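Local atomic coordinates of tRNA uridine(34) acetyltransferase (Methanocaldococcus infernus, PDB entry 6IA8), a protein that forms 5-carboxymethyluridine at the wobble position of tRNAs from acetyl-CoA, combining a radical S-adenosyl-L-methionine domain with an acetyltransferase domain. Residues Glu406-Phe411 / Ile420-Leu425; Met281-Lys286 / Glu397-Ser402; Leu116-Arg121 / Leu160-Glu165; Ile135-Met140 / Trp154-Cys159. All blocks are in the same frame, centred on the assembly; numbering follows the deposited sequence.

In the fold
The four contacts fall into two groups, 3 with 4 and 1 with 2; contact 4 lies opposite both contacts 1 and 2 across the chain's centre. Contacts 3 and 4, in the radical SAM region, share helix 149-164 and touch, Met163 CE lying 3.8 Å from Leu137 CD2; the centres of the two contacts are about 9 Å apart. Contact 1 is a hairpin of the acetyltransferase sheet; contact 2 joins the preceding strand, 392-401, to the radical SAM sheet that contact 4 also reaches. Contacts 1 and 2 meet through the backbone, with Phe408 N 2.8 Å from Glu397 O. Contact 1 borders the acetyl-CoA site inferred by similarity, nearest side-chain atoms of Phe411 and Tyr469 being about 3 Å apart.

Contact 1. Residues Glu406-Phe411 / Ile420-Leu425; sequences EIFLSF and IAFLRL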
loop_
_atom_site.group_PDB
_atom_site.type_symbol
_atom_site.label_atom_id
_atom_site.label_comp_id
_atom_site.label_asym_id
_atom_site.label_seq_id
_atom_site.Cartn_x
_atom_site.Cartn_y
_atom_site.Cartn_z
ATOM N N GLU A 406 -6.812 4.138 -15.482
ATOM C CA GLU A 406 -5.754 4.554 -14.574
ATOM C C GLU A 406 -4.651 5.161 -15.420
ATOM O O GLU A 406 -4.292 4.585 -16.449
ATOM C CB GLU A 406 -5.204 3.385 -13.772
ATOM C CG GLU A 406 -6.207 2.682 -12.898
ATOM C CD GLU A 406 -6.569 3.422 -11.598
ATOM O OE1 GLU A 406 -5.979 4.489 -11.278
ATOM O OE2 GLU A 406 -7.430 2.898 -10.854
ATOM N N ILE A 407 -4.175 6.344 -15.020
ATOM C CA ILE A 407 -3.046 7.027 -15.638
ATOM C C ILE A 407 -1.924 7.061 -14.607
ATOM O O ILE A 407 -2.074 7.635 -13.522
ATOM C CB ILE A 407 -3.424 8.443 -16.090
ATOM C CG1 ILE A 407 -4.559 8.386 -17.134
ATOM C CG2 ILE A 407 -2.175 9.149 -16.645
ATOM C CD1 ILE A 407 -5.876 8.800 -16.647
ATOM N N PHE A 408 -0.817 6.426 -14.920
ATOM C CA PHE A 408 0.331 6.366 -14.019
ATOM C C PHE A 408 1.385 7.304 -14.579
ATOM O O PHE A 408 1.968 7.030 -15.635
ATOM C CB PHE A 408 0.874 4.954 -13.918
ATOM C CG PHE A 408 2.039 4.802 -12.952
ATOM C CD1 PHE A 408 1.817 4.756 -11.594
ATOM C CD2 PHE A 408 3.333 4.686 -13.405
ATOM C CE1 PHE A 408 2.859 4.584 -10.681
ATOM C CE2 PHE A 408 4.390 4.508 -12.519
ATOM C CZ PHE A 408 4.155 4.464 -11.148
ATOM N N LEU A 409 1.545 8.454 -13.931
ATOM C CA LEU A 409 2.514 9.472 -14.317
ATOM C C LEU A 409 3.746 9.346 -13.442
ATOM O O LEU A 409 3.623 9.169 -12.234
ATOM C CB LEU A 409 1.927 10.875 -14.139
ATOM C CG LEU A 409 0.688 11.240 -14.957
ATOM C CD1 LEU A 409 0.215 12.646 -14.524
ATOM C CD2 LEU A 409 0.978 11.217 -16.479
ATOM N N SER A 410 4.933 9.494 -14.023
ATOM C CA SER A 410 6.136 9.359 -13.215
ATOM C C SER A 410 7.250 10.237 -13.766
ATOM O O SER A 410 7.265 10.590 -14.946
ATOM C CB SER A 410 6.584 7.889 -13.142
ATOM O OG SER A 410 6.874 7.417 -14.442
ATOM N N PHE A 411 8.148 10.636 -12.875
ATOM C CA PHE A 411 9.439 11.187 -13.263
ATOM C C PHE A 411 10.451 10.066 -13.101
ATOM O O PHE A 411 10.502 9.423 -12.047
ATOM C CB PHE A 411 9.825 12.404 -12.420
ATOM C CG PHE A 411 9.256 13.673 -12.954
ATOM C CD1 PHE A 411 9.821 14.275 -14.092
ATOM C CD2 PHE A 411 8.142 14.244 -12.382
ATOM C CE1 PHE A 411 9.270 15.442 -14.629
ATOM C CE2 PHE A 411 7.593 15.421 -12.915
ATOM C CZ PHE A 411 8.141 16.008 -14.037
ATOM N N ILE A 420 11.739 8.460 -9.625
ATOM C CA ILE A 420 11.919 9.574 -8.707
ATOM C C ILE A 420 10.620 9.955 -8.011
ATOM O O ILE A 420 10.639 10.387 -6.852
ATOM C CB ILE A 420 12.513 10.783 -9.467
ATOM C CG1 ILE A 420 13.956 10.448 -9.893
ATOM C CG2 ILE A 420 12.463 12.004 -8.617
ATOM C CD1 ILE A 420 14.461 11.305 -11.045
ATOM N N ALA A 421 9.501 9.881 -8.727
ATOM C CA ALA A 421 8.210 10.328 -8.218
ATOM C C ALA A 421 7.129 9.778 -9.128
ATOM O O ALA A 421 7.370 9.524 -10.310
ATOM C CB ALA A 421 8.123 11.849 -8.179
ATOM N N PHE A 422 5.921 9.634 -8.585
ATOM C CA PHE A 422 4.827 9.130 -9.396
ATOM C C PHE A 422 3.506 9.663 -8.863
ATOM O O PHE A 422 3.394 10.073 -7.698
ATOM C CB PHE A 422 4.853 7.581 -9.465
ATOM C CG PHE A 422 4.530 6.899 -8.190
ATOM C CD1 PHE A 422 5.541 6.505 -7.344
ATOM C CD2 PHE A 422 3.218 6.590 -7.856
ATOM C CE1 PHE A 422 5.279 5.849 -6.152
ATOM C CE2 PHE A 422 2.935 5.934 -6.644
ATOM C CZ PHE A 422 3.955 5.575 -5.797
ATOM N N LEU A 423 2.505 9.644 -9.741
ATOM C CA LEU A 423 1.161 10.091 -9.415
ATOM C C LEU A 423 0.183 9.128 -10.077
ATOM O O LEU A 423 0.353 8.770 -11.254
ATOM C CB LEU A 423 0.914 11.519 -9.904
ATOM C CG LEU A 423 -0.440 12.150 -9.655
ATOM C CD1 LEU A 423 -0.286 13.681 -9.580
ATOM C CD2 LEU A 423 -1.471 11.779 -10.697
ATOM N N ARG A 424 -0.845 8.726 -9.313
ATOM C CA ARG A 424 -1.898 7.824 -9.777
ATOM C C ARG A 424 -3.174 8.631 -10.012
ATOM O O ARG A 424 -3.762 9.169 -9.064
ATOM C CB ARG A 424 -2.144 6.735 -8.740
ATOM C CG ARG A 424 -0.974 5.815 -8.468
ATOM C CD ARG A 424 -1.417 4.697 -7.543
ATOM N NE ARG A 424 -0.339 3.877 -6.994
ATOM C CZ ARG A 424 0.273 2.900 -7.654
ATOM N NH1 ARG A 424 -0.013 2.681 -8.922
ATOM N NH2 ARG A 424 1.217 2.183 -7.064
ATOM N N LEU A 425 -3.536 8.802 -11.278
ATOM C CA LEU A 425 -4.719 9.548 -11.689
ATOM C C LEU A 425 -5.750 8.581 -12.262
ATOM O O LEU A 425 -5.404 7.674 -13.023
ATOM C CB LEU A 425 -4.342 10.570 -12.752
ATOM C CG LEU A 425 -5.399 11.574 -13.209
ATOM C CD1 LEU A 425 -5.723 12.563 -12.097
ATOM C CD2 LEU A 425 -4.868 12.342 -14.446
HETATM O O HOH W 1 -3.592 5.555 -11.640
#
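Strands 406-411 and 420-425 form a buried antiparallel hairpin pairing of the acetyltransferase domain, flanked in its mixed sheet by strands 392-401 and 440-448. Their axes run at 163° and approach to 4.5 Å. Ile407 and Leu425 exchange backbone bonds both ways, the one from Ile407 N to Leu425 O measuring 2.7 Å; Leu409 and Leu423 do the same. At the far end Phe411 O accepts from Ile420 N at 2.9 Å and only weakly from Ala421 N, the mark of a classic beta bulge. Ile407, Leu409, Leu423 and Leu425 line one face of the sheet, where helix 469-484 covers the two middle leucines. On the other face Phe408 holds CG anti to its backbone N (chi1 -178°), which carries the ring across to Phe422 and Arg424. Its CE1 lies 3.5 Å from Phe422 CD2, the rings 27° from parallel but slid apart, and also sits over one face of the Arg424 guanidinium. A water lies 2.6 Å from Glu406 OE1 and bridges toward Leu425 O. Outside the hairpin, Trp329 O and Gln445 OE1 anchor Arg424, while Arg426, Arg444 and Lys245 pair with Glu406. This is an antiparallel hairpin of the GNAT sheet, next to Gln445 of strand 440-448 and to Tyr469, which by similarity bind acetyl-CoA.

Contact 2. Residues Met281-Lys286 / Glu397-Ser402; sequences MPDMVK and EDYEAS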
loop_
_atom_site.group_PDB
_atom_site.type_symbol
_atom_site.label_atom_id
_atom_site.label_comp_id
_atom_site.label_asym_id
_atom_site.label_seq_id
_atom_site.Cartn_x
_atom_site.Cartn_y
_atom_site.Cartn_z
ATOM N N MET A 281 -5.852 -5.533 -11.055
ATOM C CA MET A 281 -4.958 -4.390 -11.197
ATOM C C MET A 281 -4.758 -3.619 -9.880
ATOM O O MET A 281 -4.963 -2.405 -9.820
ATOM C CB MET A 281 -5.466 -3.474 -12.293
ATOM C CG MET A 281 -6.017 -4.179 -13.473
ATOM S SD MET A 281 -4.814 -5.111 -14.488
ATOM C CE MET A 281 -4.199 -3.842 -15.608
ATOM N N PRO A 282 -4.295 -4.289 -8.836
ATOM C CA PRO A 282 -4.011 -3.586 -7.581
ATOM C C PRO A 282 -2.830 -2.649 -7.737
ATOM O O PRO A 282 -1.968 -2.856 -8.593
ATOM C CB PRO A 282 -3.660 -4.712 -6.605
ATOM C CG PRO A 282 -3.041 -5.786 -7.490
ATOM C CD PRO A 282 -3.878 -5.706 -8.797
ATOM N N ASP A 283 -2.776 -1.645 -6.846
ATOM C CA ASP A 283 -1.631 -0.743 -6.785
ATOM C C ASP A 283 -0.427 -1.401 -6.126
ATOM O O ASP A 283 0.715 -1.010 -6.389
ATOM C CB ASP A 283 -1.967 0.523 -5.999
ATOM C CG ASP A 283 -3.133 1.298 -6.578
ATOM O OD1 ASP A 283 -3.081 1.539 -7.775
ATOM O OD2 ASP A 283 -4.077 1.638 -5.803
ATOM N N MET A 284 -0.669 -2.341 -5.219
ATOM C CA MET A 284 0.374 -2.874 -4.361
ATOM C C MET A 284 0.003 -4.314 -4.077
ATOM O O MET A 284 -1.184 -4.657 -4.051
ATOM C CB MET A 284 0.492 -2.034 -3.069
ATOM C CG MET A 284 1.419 -2.557 -2.039
ATOM S SD MET A 284 1.400 -1.496 -0.576
ATOM C CE MET A 284 0.995 0.124 -1.249
ATOM N N VAL A 285 1.017 -5.155 -3.865
ATOM C CA VAL A 285 0.771 -6.531 -3.452
ATOM C C VAL A 285 1.744 -6.884 -2.344
ATOM O O VAL A 285 2.885 -6.421 -2.346
ATOM C CB VAL A 285 0.909 -7.529 -4.618
ATOM C CG1 VAL A 285 -0.189 -7.294 -5.685
ATOM C CG2 VAL A 285 2.306 -7.449 -5.219
ATOM N N LYS A 286 1.285 -7.708 -1.402
ATOM C CA LYS A 286 2.084 -8.244 -0.302
ATOM C C LYS A 286 2.043 -9.758 -0.453
ATOM O O LYS A 286 0.954 -10.347 -0.442
ATOM C CB LYS A 286 1.506 -7.798 1.038
ATOM C CG LYS A 286 2.304 -8.278 2.263
ATOM C CD LYS A 286 1.550 -7.990 3.571
ATOM C CE LYS A 286 2.069 -6.761 4.297
ATOM N NZ LYS A 286 1.533 -5.485 3.757
ATOM N N GLU A 397 1.913 6.078 -18.413
ATOM C CA GLU A 397 1.439 4.752 -18.788
ATOM C C GLU A 397 0.006 4.616 -18.307
ATOM O O GLU A 397 -0.261 4.859 -17.122
ATOM C CB GLU A 397 2.297 3.667 -18.142
ATOM C CG GLU A 397 1.852 2.248 -18.443
ATOM C CD GLU A 397 2.754 1.231 -17.775
ATOM O OE1 GLU A 397 3.716 1.619 -17.067
ATOM O OE2 GLU A 397 2.510 0.048 -17.958
ATOM N N ASP A 398 -0.894 4.221 -19.214
ATOM C CA ASP A 398 -2.313 4.066 -18.923
ATOM C C ASP A 398 -2.675 2.584 -18.871
ATOM O O ASP A 398 -2.110 1.756 -19.608
ATOM C CB ASP A 398 -3.185 4.742 -19.991
ATOM C CG ASP A 398 -3.055 6.284 -20.003
ATOM O OD1 ASP A 398 -2.224 6.859 -19.282
ATOM O OD2 ASP A 398 -3.849 6.917 -20.694
ATOM N N TYR A 399 -3.699 2.262 -18.070
ATOM C CA TYR A 399 -4.254 0.914 -18.113
ATOM C C TYR A 399 -5.712 0.935 -17.684
ATOM O O TYR A 399 -6.167 1.851 -17.008
ATOM C CB TYR A 399 -3.448 -0.066 -17.265
ATOM C CG TYR A 399 -3.227 0.307 -15.829
ATOM C CD1 TYR A 399 -2.215 1.197 -15.485
ATOM C CD2 TYR A 399 -4.008 -0.252 -14.800
ATOM C CE1 TYR A 399 -1.982 1.552 -14.153
ATOM C CE2 TYR A 399 -3.768 0.084 -13.434
ATOM C CZ TYR A 399 -2.741 1.000 -13.152
ATOM O OH TYR A 399 -2.422 1.359 -11.874
ATOM N N GLU A 400 -6.456 -0.062 -18.138
ATOM C CA GLU A 400 -7.843 -0.217 -17.733
ATOM C C GLU A 400 -7.889 -0.964 -16.414
ATOM O O GLU A 400 -7.226 -1.999 -16.283
ATOM C CB GLU A 400 -8.594 -1.020 -18.784
ATOM C CG GLU A 400 -10.065 -1.185 -18.509
ATOM C CD GLU A 400 -10.890 0.027 -18.946
ATOM O OE1 GLU A 400 -12.044 0.153 -18.489
ATOM O OE2 GLU A 400 -10.380 0.854 -19.735
ATOM N N ALA A 401 -8.727 -0.496 -15.483
ATOM C CA ALA A 401 -8.898 -1.136 -14.181
ATOM C C ALA A 401 -10.265 -0.815 -13.599
ATOM O O ALA A 401 -10.680 0.350 -13.579
ATOM C CB ALA A 401 -7.812 -0.670 -13.216
ATOM N N SER A 402 -10.968 -1.858 -13.165
ATOM C CA SER A 402 -12.273 -1.718 -12.531
ATOM C C SER A 402 -13.185 -0.797 -13.344
ATOM O O SER A 402 -13.809 0.136 -12.819
ATOM C CB SER A 402 -12.119 -1.204 -11.095
ATOM O OG SER A 402 -11.320 -2.063 -10.284
HETATM O O HOH W 2 -3.842 0.093 -9.947
#
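Met281 and Tyr399 bury the most surface here, and Ala401 follows. Met281 precedes strand 284-287 of the radical SAM sheet, while the other two belong to strand 392-401, at the edge of the acetyltransferase sheet. The thioether chain folds back on itself, chi2 -68° and chi3 -86°, and this brings its methyl CE to 3.7 Å from Tyr399 CD2 and 3.6 Å from Glu400 O. Nearer the backbone, Met281 CB rests 3.8 Å from Ala401 CB, and the methionine and tyrosine side chains run past each other in opposite senses. An alanine in place of Met281 would keep the CB contact but would probably open a gap beside Tyr399 and Glu400 O where the methyl now lies. Tyr399 is also stacked on Trp329. Its hydroxyl OH donates to a water in the plane of the ring, 2.7 Å away, and the water donates in turn to Met281 O and to Asp283 OD1, each at 2.7 Å. Asp283 OD2 is engaged by Arg444, in a salt bridge, and by Val251 N. No direct hydrogen bond crosses between the two segments, so this interdomain seam combines apolar packing with one water that accepts from Tyr399 and donates to Met281 O and Asp283 OD1.

Contact 3. Residues Leu116-Arg121 / Leu160-Glu165; sequences LQTRAR and LDAMNE
Thr118 turns its methyl CG2 anti to the backbone N, with chi1 of -59° for OG1, which directs CG2 at Ala162 and Met163 and leaves OG1 to bond Pro114 O within its own helix. The contact packs two neighbouring helices, 114-127 and 149-164, on one side of the parallel sheet of the radical SAM domain, which belongs to the TIM-barrel-like superfamily. The axes approach to 8.2 Å and cross at -36°. Such closeness is consistent with the small side chain of Ala162: its CB is 3.7 Å from Thr118 CG2 and 3.8 Å from Arg119 N, so it reaches the neighbouring backbone. Met163 lies across the threonine at about a right angle, its CG 4.0 Å from the same methyl. Beyond this apolar centre the chain of Arg119, bent at chi2, reaches toward Glu165, the first residue beyond the helix and one with positive phi, NH1 coming 4.1 Å from its CG. The guanidinium and carboxylate planes are 81° apart, and Arg119 NH1 stays 4.6 Å from Glu165 OE1, beyond a salt bridge.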
loop_
_atom_site.group_PDB
_atom_site.type_symbol
_atom_site.label_atom_id
_atom_site.label_comp_id
_atom_site.label_asym_id
_atom_site.label_seq_id
_atom_site.Cartn_x
_atom_site.Cartn_y
_atom_site.Cartn_z
ATOM N N LEU A 116 -0.887 4.002 23.554
ATOM C CA LEU A 116 0.379 3.470 24.041
ATOM C C LEU A 116 1.158 2.803 22.917
ATOM O O LEU A 116 2.383 2.921 22.853
ATOM C CB LEU A 116 0.132 2.488 25.180
ATOM C CG LEU A 116 -0.640 3.040 26.379
ATOM C CD1 LEU A 116 -0.811 1.949 27.438
ATOM C CD2 LEU A 116 0.065 4.257 26.971
ATOM N N GLN A 117 0.469 2.088 22.024
ATOM C CA GLN A 117 1.161 1.454 20.905
ATOM C C GLN A 117 1.788 2.502 19.987
ATOM O O GLN A 117 2.952 2.393 19.584
ATOM C CB GLN A 117 0.183 0.584 20.119
ATOM C CG GLN A 117 -0.201 -0.731 20.798
ATOM C CD GLN A 117 -1.144 -1.533 19.953
ATOM O OE1 GLN A 117 -0.717 -2.341 19.120
ATOM N NE2 GLN A 117 -2.436 -1.305 20.139
ATOM N N THR A 118 1.021 3.521 19.636
ATOM C CA THR A 118 1.541 4.539 18.741
ATOM C C THR A 118 2.704 5.290 19.389
ATOM O O THR A 118 3.776 5.450 18.796
ATOM C CB THR A 118 0.407 5.484 18.368
ATOM O OG1 THR A 118 -0.658 4.757 17.725
ATOM C CG2 THR A 118 0.921 6.589 17.416
ATOM N N ARG A 119 2.511 5.755 20.619
ATOM C CA ARG A 119 3.581 6.464 21.316
ATOM C C ARG A 119 4.843 5.609 21.423
ATOM O O ARG A 119 5.958 6.083 21.155
ATOM C CB ARG A 119 3.083 6.893 22.702
ATOM C CG ARG A 119 4.156 7.384 23.637
ATOM C CD ARG A 119 4.423 8.863 23.508
ATOM N NE ARG A 119 5.455 9.331 24.441
ATOM C CZ ARG A 119 5.987 10.549 24.403
ATOM N NH1 ARG A 119 5.570 11.428 23.501
ATOM N NH2 ARG A 119 6.930 10.888 25.267
ATOM N N ALA A 120 4.692 4.346 21.834
ATOM C CA ALA A 120 5.868 3.511 22.069
ATOM C C ALA A 120 6.680 3.313 20.787
ATOM O O ALA A 120 7.919 3.290 20.812
ATOM C CB ALA A 120 5.443 2.162 22.665
ATOM N N ARG A 121 5.997 3.151 19.657
ATOM C CA ARG A 121 6.694 2.968 18.390
ATOM C C ARG A 121 7.436 4.241 17.990
ATOM O O ARG A 121 8.568 4.183 17.495
ATOM C CB ARG A 121 5.690 2.551 17.308
ATOM C CG ARG A 121 6.327 2.202 15.970
ATOM C CD ARG A 121 7.290 1.030 16.059
ATOM N NE ARG A 121 8.128 0.926 14.865
ATOM C CZ ARG A 121 9.236 0.198 14.795
ATOM N NH1 ARG A 121 9.639 -0.500 15.844
ATOM N NH2 ARG A 121 9.943 0.170 13.677
ATOM N N LEU A 160 -3.911 9.299 16.793
ATOM C CA LEU A 160 -3.592 10.677 16.458
ATOM C C LEU A 160 -3.249 11.485 17.700
ATOM O O LEU A 160 -2.391 12.376 17.631
ATOM C CB LEU A 160 -4.752 11.324 15.706
ATOM C CG LEU A 160 -5.059 10.711 14.343
ATOM C CD1 LEU A 160 -6.325 11.315 13.783
ATOM C CD2 LEU A 160 -3.890 10.922 13.412
ATOM N N ASP A 161 -3.930 11.217 18.828
ATOM C CA ASP A 161 -3.580 11.880 20.081
ATOM C C ASP A 161 -2.112 11.649 20.408
ATOM O O ASP A 161 -1.425 12.562 20.874
ATOM C CB ASP A 161 -4.466 11.387 21.241
ATOM C CG ASP A 161 -5.903 11.874 21.142
ATOM O OD1 ASP A 161 -6.185 12.846 20.406
ATOM O OD2 ASP A 161 -6.768 11.290 21.824
ATOM N N ALA A 162 -1.634 10.407 20.240
ATOM C CA ALA A 162 -0.239 10.092 20.524
ATOM C C ALA A 162 0.689 10.838 19.589
ATOM O O ALA A 162 1.745 11.311 20.011
ATOM C CB ALA A 162 0.015 8.598 20.395
ATOM N N MET A 163 0.308 10.967 18.318
ATOM C CA MET A 163 1.130 11.730 17.389
ATOM C C MET A 163 1.092 13.203 17.734
ATOM O O MET A 163 2.114 13.888 17.625
ATOM C CB MET A 163 0.661 11.528 15.946
ATOM C CG MET A 163 0.707 10.080 15.475
ATOM S SD MET A 163 0.108 10.004 13.766
ATOM C CE MET A 163 -0.711 8.411 13.793
ATOM N N ASN A 164 -0.098 13.716 18.092
ATOM C CA ASN A 164 -0.257 15.134 18.411
ATOM C C ASN A 164 0.377 15.493 19.750
ATOM O O ASN A 164 0.682 16.666 19.993
ATOM C CB ASN A 164 -1.740 15.533 18.457
ATOM C CG ASN A 164 -2.454 15.328 17.127
ATOM O OD1 ASN A 164 -1.830 15.283 16.075
ATOM N ND2 ASN A 164 -3.773 15.208 17.175
ATOM N N GLU A 165 0.548 14.512 20.626
ATOM C CA GLU A 165 1.039 14.742 21.984
ATOM C C GLU A 165 0.098 15.648 22.774
ATOM O O GLU A 165 0.529 16.512 23.547
ATOM C CB GLU A 165 2.457 15.307 21.976
ATOM C CG GLU A 165 3.508 14.332 21.446
ATOM C CD GLU A 165 4.847 15.005 21.196
ATOM O OE1 GLU A 165 5.535 14.624 20.232
ATOM O OE2 GLU A 165 5.198 15.929 21.955
#

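Contact 4. Residues Ile135-Met140 / Trp154-Cys159; sequences IELIIM and WFIKRC. With SO4 (sulfate ion), chain F.
Ile139 CD1 and Ile156 CD1 meet at 3.6 Å in the close-packed heart of this contact, the two side chains crossing at a slant. The same Ile139 methyl reaches the edge of the Phe155 ring, near its plane, 4.0 Å from CE1. One turn further along the helix, Leu137 CD2 lies 3.7 Å from Cys159 CB. Helix 149-164 thus covers strand 134-140 of the parallel radical SAM sheet, the two running at 149° as a beta-alpha unit of a TIM-barrel-like fold. The helix's other side is polar and holds a sulfate, probably from the crystallisation liquor. Trp154 NE1 donates to its O4 at 3.0 Å in the indole plane, and Lys157 NZ to its O1 at 3.2 Å. Arg158 bends at chi2 (-62°) and chi3 (-70°), which brings one face of its guanidinium under sulfate O2, while its CG lies 3.5 Å above the Trp154 ring plane, toward its rim. An alanine at Arg158 would probably leave that indole face less covered and deprive Asp161 of one salt-bridge partner, although Lys157 also pairs with Asp161.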
loop_
_atom_site.group_PDB
_atom_site.type_symbol
_atom_site.label_atom_id
_atom_site.label_comp_id
_atom_site.label_asym_id
_atom_site.label_seq_id
_atom_site.Cartn_x
_atom_site.Cartn_y
_atom_site.Cartn_z
ATOM N N ILE A 135 4.364 10.063 9.441
ATOM C CA ILE A 135 4.001 8.741 9.933
ATOM C C ILE A 135 2.976 8.094 9.010
ATOM O O ILE A 135 1.955 8.701 8.677
ATOM C CB ILE A 135 3.460 8.827 11.373
ATOM C CG1 ILE A 135 4.619 9.160 12.350
ATOM C CG2 ILE A 135 2.783 7.506 11.765
ATOM C CD1 ILE A 135 4.157 9.464 13.744
ATOM N N GLU A 136 3.234 6.852 8.631
ATOM C CA GLU A 136 2.245 5.985 8.005
ATOM C C GLU A 136 1.702 5.087 9.108
ATOM O O GLU A 136 2.447 4.284 9.676
ATOM C CB GLU A 136 2.857 5.138 6.888
ATOM C CG GLU A 136 1.905 4.038 6.390
ATOM C CD GLU A 136 2.548 3.070 5.374
ATOM O OE1 GLU A 136 3.781 3.061 5.242
ATOM O OE2 GLU A 136 1.804 2.325 4.718
ATOM N N LEU A 137 0.415 5.227 9.404
ATOM C CA LEU A 137 -0.259 4.456 10.434
ATOM C C LEU A 137 -0.934 3.268 9.772
ATOM O O LEU A 137 -1.664 3.434 8.787
ATOM C CB LEU A 137 -1.292 5.313 11.142
ATOM C CG LEU A 137 -2.063 4.647 12.275
ATOM C CD1 LEU A 137 -1.141 4.241 13.389
ATOM C CD2 LEU A 137 -3.139 5.640 12.735
ATOM N N ILE A 138 -0.640 2.077 10.274
ATOM C CA ILE A 138 -1.167 0.837 9.715
ATOM C C ILE A 138 -1.991 0.162 10.793
ATOM O O ILE A 138 -1.456 -0.174 11.858
ATOM C CB ILE A 138 -0.061 -0.113 9.238
ATOM C CG1 ILE A 138 0.845 0.568 8.211
ATOM C CG2 ILE A 138 -0.688 -1.365 8.591
ATOM C CD1 ILE A 138 1.927 -0.341 7.665
ATOM N N ILE A 139 -3.267 -0.082 10.503
ATOM C CA ILE A 139 -4.189 -0.728 11.434
ATOM C C ILE A 139 -4.241 -2.207 11.087
ATOM O O ILE A 139 -4.769 -2.597 10.042
ATOM C CB ILE A 139 -5.589 -0.105 11.377
ATOM C CG1 ILE A 139 -5.511 1.425 11.509
ATOM C CG2 ILE A 139 -6.487 -0.723 12.466
ATOM C CD1 ILE A 139 -4.858 1.935 12.772
ATOM N N MET A 140 -3.689 -3.035 11.955
ATOM C CA MET A 140 -3.578 -4.461 11.697
ATOM C C MET A 140 -4.686 -5.229 12.408
ATOM O O MET A 140 -5.157 -4.826 13.476
ATOM C CB MET A 140 -2.220 -4.978 12.158
ATOM C CG MET A 140 -1.052 -4.322 11.473
ATOM S SD MET A 140 0.518 -5.025 11.969
ATOM C CE MET A 140 0.497 -4.718 13.728
ATOM N N TRP A 154 -12.735 5.994 18.059
ATOM C CA TRP A 154 -11.912 6.170 19.250
ATOM C C TRP A 154 -10.493 5.679 19.005
ATOM O O TRP A 154 -9.525 6.359 19.358
ATOM C CB TRP A 154 -12.562 5.436 20.433
ATOM C CG TRP A 154 -11.688 5.332 21.649
ATOM C CD1 TRP A 154 -11.533 6.268 22.635
ATOM C CD2 TRP A 154 -10.849 4.220 22.005
ATOM N NE1 TRP A 154 -10.639 5.804 23.587
ATOM C CE2 TRP A 154 -10.212 4.551 23.226
ATOM C CE3 TRP A 154 -10.585 2.974 21.415
ATOM C CZ2 TRP A 154 -9.320 3.692 23.857
ATOM C CZ3 TRP A 154 -9.707 2.118 22.047
ATOM C CH2 TRP A 154 -9.072 2.489 23.254
ATOM N N PHE A 155 -10.348 4.518 18.362
ATOM C CA PHE A 155 -9.017 3.943 18.174
ATOM C C PHE A 155 -8.143 4.858 17.329
ATOM O O PHE A 155 -6.975 5.123 17.660
ATOM C CB PHE A 155 -9.140 2.569 17.524
ATOM C CG PHE A 155 -7.873 1.778 17.545
ATOM C CD1 PHE A 155 -6.909 1.972 16.581
ATOM C CD2 PHE A 155 -7.644 0.843 18.541
ATOM C CE1 PHE A 155 -5.738 1.232 16.600
ATOM C CE2 PHE A 155 -6.482 0.102 18.572
ATOM C CZ PHE A 155 -5.524 0.280 17.614
ATOM N N ILE A 156 -8.696 5.354 16.225
ATOM C CA ILE A 156 -7.924 6.241 15.364
ATOM C C ILE A 156 -7.658 7.565 16.066
ATOM O O ILE A 156 -6.560 8.132 15.960
ATOM C CB ILE A 156 -8.634 6.458 14.019
ATOM C CG1 ILE A 156 -8.734 5.130 13.247
ATOM C CG2 ILE A 156 -7.881 7.525 13.222
ATOM C CD1 ILE A 156 -7.446 4.437 12.972
ATOM N N LYS A 157 -8.659 8.081 16.784
ATOM C CA LYS A 157 -8.487 9.310 17.550
ATOM C C LYS A 157 -7.283 9.206 18.472
ATOM O O LYS A 157 -6.455 10.122 18.548
ATOM C CB LYS A 157 -9.750 9.599 18.361
ATOM C CG LYS A 157 -9.625 10.786 19.274
ATOM C CD LYS A 157 -10.912 10.955 20.148
ATOM C CE LYS A 157 -10.685 11.921 21.258
ATOM N NZ LYS A 157 -9.650 11.465 22.226
ATOM N N ARG A 158 -7.177 8.089 19.192
ATOM C CA ARG A 158 -6.123 7.946 20.187
ATOM C C ARG A 158 -4.755 7.774 19.543
ATOM O O ARG A 158 -3.735 8.180 20.125
ATOM C CB ARG A 158 -6.439 6.759 21.108
ATOM C CG ARG A 158 -7.645 6.963 22.010
ATOM C CD ARG A 158 -7.411 8.143 22.974
ATOM N NE ARG A 158 -6.398 7.808 23.982
ATOM C CZ ARG A 158 -5.703 8.693 24.683
ATOM N NH1 ARG A 158 -5.873 9.983 24.469
ATOM N NH2 ARG A 158 -4.827 8.276 25.581
ATOM N N CYS A 159 -4.690 7.115 18.387
ATOM C CA CYS A 159 -3.424 7.082 17.663
ATOM C C CYS A 159 -2.978 8.490 17.285
ATOM O O CYS A 159 -1.790 8.837 17.399
ATOM C CB CYS A 159 -3.557 6.206 16.415
ATOM S SG CYS A 159 -3.859 4.451 16.732
HETATM S S SO4 F . -10.323 9.355 25.643
HETATM O O1 SO4 F . -11.131 9.759 24.492
HETATM O O2 SO4 F . -8.961 9.855 25.476
HETATM O O3 SO4 F . -10.905 9.912 26.859
HETATM O O4 SO4 F . -10.281 7.893 25.761
#